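Local atomic coordinates of glutathione S-transferase (Acinetobacter baumannii, PDB entry 4MP4), a protein that probably catalyses the conjugation of glutathione to electrophilic substrates, as a member of the glutathione S-transferase family. Residues D122-Q127 / L170-Q175. Sequence-based numbering, arbitrary orientation.
Sequences DVIFIQ and LALMLQ
Ile124 makes the close contacts between the short helix 122-125 and helix 165-178, inside the all-helical C-terminal domain of the glutathione S-transferase fold, and so gives a compact example of helix packing carried by a single branched side chain. Its long branch does the touching. Ile124 CD1 lies 3.6 Å from Leu172 O. The same methyl is 3.8 Å from Gln175 CB, while Ile124 CG1 packs 3.6 Å from Gln175 O. The methyl also meets the branch point of a leucine, Ile124 CD1 standing 4.1 Å from Leu172 CG. The contact is therefore van der Waals throughout, an aliphatic branch laid against two backbone carbonyl oxygens, the CG of Leu172 and the CB of Gln175, residues about one helical turn apart.

The side chain of Ile124 runs roughly perpendicular to that of Gln175. With CG1 anti to its own carbonyl carbon (chi1 -60°) and the chain extended beyond it (chi2 168°), Ile124 carries CD1 to the far helix. Gln175 instead bends at chi2 (-73°), which turns its amide away from the isoleucine; OE1 accepts a hydrogen bond from Gln179, farther along the chain. Trp196 of helix 186-196 touches both Leu172 and Gln175.

Next along the helix, Phe125 packs against Leu205 and Arg208 of helix 199-215, and the second branch of Ile124 covers one face of its ring, Ile124 CG2 sitting 3.9 Å above the plane of Phe125, over the ring centre.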
ATOM      1  N   ASP A 122     -18.899  -5.277   6.824  1.00 17.21           N
ATOM      2  CA  ASP A 122     -20.276  -5.395   7.299  1.00 19.07           C
ATOM      3  C   ASP A 122     -20.826  -6.812   7.076  1.00 14.78           C
ATOM      4  O   ASP A 122     -21.562  -7.336   7.910  1.00 16.10           O
ATOM      5  CB  ASP A 122     -21.164  -4.376   6.554  1.00 22.10           C
ATOM      6  CG  ASP A 122     -20.632  -2.962   6.648  1.00 34.90           C
ATOM      7  OD1 ASP A 122     -19.599  -2.646   6.006  1.00 39.81           O
ATOM      8  OD2 ASP A 122     -21.249  -2.148   7.366  1.00 49.38           O
ATOM      9  N   VAL A 123     -20.475  -7.431   5.948  1.00 13.95           N
ATOM     10  CA  VAL A 123     -20.963  -8.779   5.648  1.00 11.30           C
ATOM     11  C   VAL A 123     -20.377  -9.848   6.581  1.00 17.11           C
ATOM     12  O   VAL A 123     -21.048 -10.848   6.885  1.00 14.11           O
ATOM     13  CB  VAL A 123     -20.784  -9.161   4.156  1.00 21.65           C
ATOM     14  CG1 VAL A 123     -21.238  -8.009   3.271  1.00 11.59           C
ATOM     15  CG2 VAL A 123     -19.350  -9.550   3.841  1.00 20.81           C
ATOM     16  N   ILE A 124     -19.158  -9.613   7.072  1.00 12.73           N
ATOM     17  CA  ILE A 124     -18.518 -10.506   8.042  1.00 13.95           C
ATOM     18  C   ILE A 124     -19.092 -10.324   9.449  1.00 14.42           C
ATOM     19  O   ILE A 124     -19.303 -11.296  10.172  1.00 19.98           O
ATOM     20  CB  ILE A 124     -16.978 -10.278   8.105  1.00 16.66           C
ATOM     21  CG1 ILE A 124     -16.331 -10.540   6.746  1.00 11.16           C
ATOM     22  CG2 ILE A 124     -16.331 -11.116   9.215  1.00 11.19           C
ATOM     23  CD1 ILE A 124     -14.896 -10.069   6.666  1.00 14.04           C
ATOM     24  N   PHE A 125     -19.360  -9.081   9.831  1.00 13.99           N
ATOM     25  CA  PHE A 125     -19.693  -8.777  11.226  1.00 15.21           C
ATOM     26  C   PHE A 125     -21.168  -8.480  11.507  1.00 15.37           C
ATOM     27  O   PHE A 125     -21.590  -8.515  12.656  1.00 18.00           O
ATOM     28  CB  PHE A 125     -18.845  -7.598  11.737  1.00 13.66           C
ATOM     29  CG  PHE A 125     -17.355  -7.850  11.707  1.00 15.98           C
ATOM     30  CD1 PHE A 125     -16.786  -8.838  12.494  1.00 15.52           C
ATOM     31  CD2 PHE A 125     -16.520  -7.082  10.906  1.00 18.68           C
ATOM     32  CE1 PHE A 125     -15.404  -9.064  12.471  1.00 13.84           C
ATOM     33  CE2 PHE A 125     -15.145  -7.299  10.882  1.00 13.34           C
ATOM     34  CZ  PHE A 125     -14.587  -8.280  11.671  1.00 10.76           C
ATOM     35  N   ILE A 126     -21.954  -8.168  10.481  1.00 14.12           N
ATOM     36  CA  ILE A 126     -23.338  -7.751  10.720  1.00 11.18           C
ATOM     37  C   ILE A 126     -24.388  -8.617   9.993  1.00 15.07           C
ATOM     38  O   ILE A 126     -25.190  -9.280  10.622  1.00 22.61           O
ATOM     39  CB  ILE A 126     -23.505  -6.253  10.419  1.00 15.69           C
ATOM     40  CG1 ILE A 126     -22.425  -5.476  11.186  1.00 16.28           C
ATOM     41  CG2 ILE A 126     -24.862  -5.790  10.841  1.00 11.30           C
ATOM     42  CD1 ILE A 126     -22.382  -4.002  10.939  1.00 12.38           C
ATOM     43  N   GLN A 127     -24.361  -8.632   8.672  1.00 13.83           N
ATOM     44  CA  GLN A 127     -25.308  -9.429   7.902  1.00 19.70           C
ATOM     45  C   GLN A 127     -24.864  -9.457   6.451  1.00 15.32           C
ATOM     46  O   GLN A 127     -24.224  -8.525   5.981  1.00 17.29           O
ATOM     47  CB  GLN A 127     -26.716  -8.853   7.998  1.00 27.30           C
ATOM     48  CG  GLN A 127     -26.767  -7.370   7.752  1.00 37.68           C
ATOM     49  CD  GLN A 127     -28.119  -6.907   7.279  1.00 43.27           C
ATOM     50  OE1 GLN A 127     -28.870  -7.664   6.674  1.00 46.10           O
ATOM     51  NE2 GLN A 127     -28.433  -5.653   7.542  1.00 44.21           N
ATOM     52  N   LEU A 170      -5.302 -12.303   4.575  1.00 16.64           N
ATOM     53  CA  LEU A 170      -5.892 -13.107   3.515  1.00 11.36           C
ATOM     54  C   LEU A 170      -7.195 -13.732   3.994  1.00  9.53           C
ATOM     55  O   LEU A 170      -8.200 -13.697   3.287  1.00 21.31           O
ATOM     56  CB  LEU A 170      -4.921 -14.202   3.050  1.00 11.41           C
ATOM     57  CG  LEU A 170      -5.423 -15.138   1.939  1.00 16.07           C
ATOM     58  CD1 LEU A 170      -5.668 -14.383   0.625  1.00 12.97           C
ATOM     59  CD2 LEU A 170      -4.440 -16.269   1.705  1.00 20.49           C
ATOM     60  N   ALA A 171      -7.174 -14.301   5.194  1.00  9.77           N
ATOM     61  CA  ALA A 171      -8.385 -14.874   5.776  1.00 14.28           C
ATOM     62  C   ALA A 171      -9.527 -13.864   5.818  1.00 13.01           C
ATOM     63  O   ALA A 171     -10.649 -14.193   5.453  1.00 16.49           O
ATOM     64  CB  ALA A 171      -8.125 -15.441   7.167  1.00 10.36           C
ATOM     65  N   LEU A 172      -9.246 -12.641   6.267  1.00 15.02           N
ATOM     66  CA  LEU A 172     -10.302 -11.637   6.348  1.00 15.84           C
ATOM     67  C   LEU A 172     -10.872 -11.390   4.952  1.00 13.82           C
ATOM     68  O   LEU A 172     -12.085 -11.308   4.773  1.00 15.44           O
ATOM     69  CB  LEU A 172      -9.826 -10.338   7.014  1.00  7.01           C
ATOM     70  CG  LEU A 172     -10.915  -9.256   7.073  1.00 22.29           C
ATOM     71  CD1 LEU A 172     -10.773  -8.402   8.339  1.00 12.06           C
ATOM     72  CD2 LEU A 172     -10.974  -8.364   5.768  1.00  7.35           C
ATOM     73  N   MET A 173      -9.986 -11.289   3.970  1.00 20.20           N
ATOM     74  CA  MET A 173     -10.390 -11.099   2.578  1.00 15.50           C
ATOM     75  C   MET A 173     -11.292 -12.224   2.131  1.00 18.81           C
ATOM     76  O   MET A 173     -12.343 -11.975   1.542  1.00 19.85           O
ATOM     77  CB  MET A 173      -9.172 -11.012   1.657  1.00 15.04           C
ATOM     78  CG  MET A 173      -9.503 -10.529   0.263  1.00 16.55           C
ATOM     79  SD  MET A 173     -10.243  -8.867   0.159  1.00 17.69           S
ATOM     80  CE  MET A 173      -8.816  -7.796   0.190  1.00  8.59           C
ATOM     81  N   LEU A 174     -10.894 -13.460   2.417  1.00  9.11           N
ATOM     82  CA  LEU A 174     -11.711 -14.614   2.041  1.00 14.28           C
ATOM     83  C   LEU A 174     -13.055 -14.634   2.787  1.00 19.33           C
ATOM     84  O   LEU A 174     -14.076 -15.047   2.235  1.00 16.32           O
ATOM     85  CB  LEU A 174     -10.943 -15.919   2.265  1.00 17.24           C
ATOM     86  CG  LEU A 174      -9.798 -16.244   1.303  1.00 15.83           C
ATOM     87  CD1 LEU A 174      -8.928 -17.360   1.867  1.00 12.73           C
ATOM     88  CD2 LEU A 174     -10.367 -16.663  -0.025  1.00 13.83           C
ATOM     89  N   GLN A 175     -13.041 -14.157   4.031  1.00 19.98           N
ATOM     90  CA  GLN A 175     -14.218 -14.138   4.876  1.00 19.12           C
ATOM     91  C   GLN A 175     -15.296 -13.215   4.326  1.00 21.56           C
ATOM     92  O   GLN A 175     -16.483 -13.438   4.563  1.00 23.76           O
ATOM     93  CB  GLN A 175     -13.851 -13.754   6.314  1.00 23.03           C
ATOM     94  CG  GLN A 175     -13.337 -14.934   7.177  1.00 22.67           C
ATOM     95  CD  GLN A 175     -14.444 -15.915   7.578  1.00 20.29           C
ATOM     96  OE1 GLN A 175     -15.219 -16.377   6.743  1.00 26.43           O
ATOM     97  NE2 GLN A 175     -14.522 -16.221   8.862  1.00 18.36           N
TER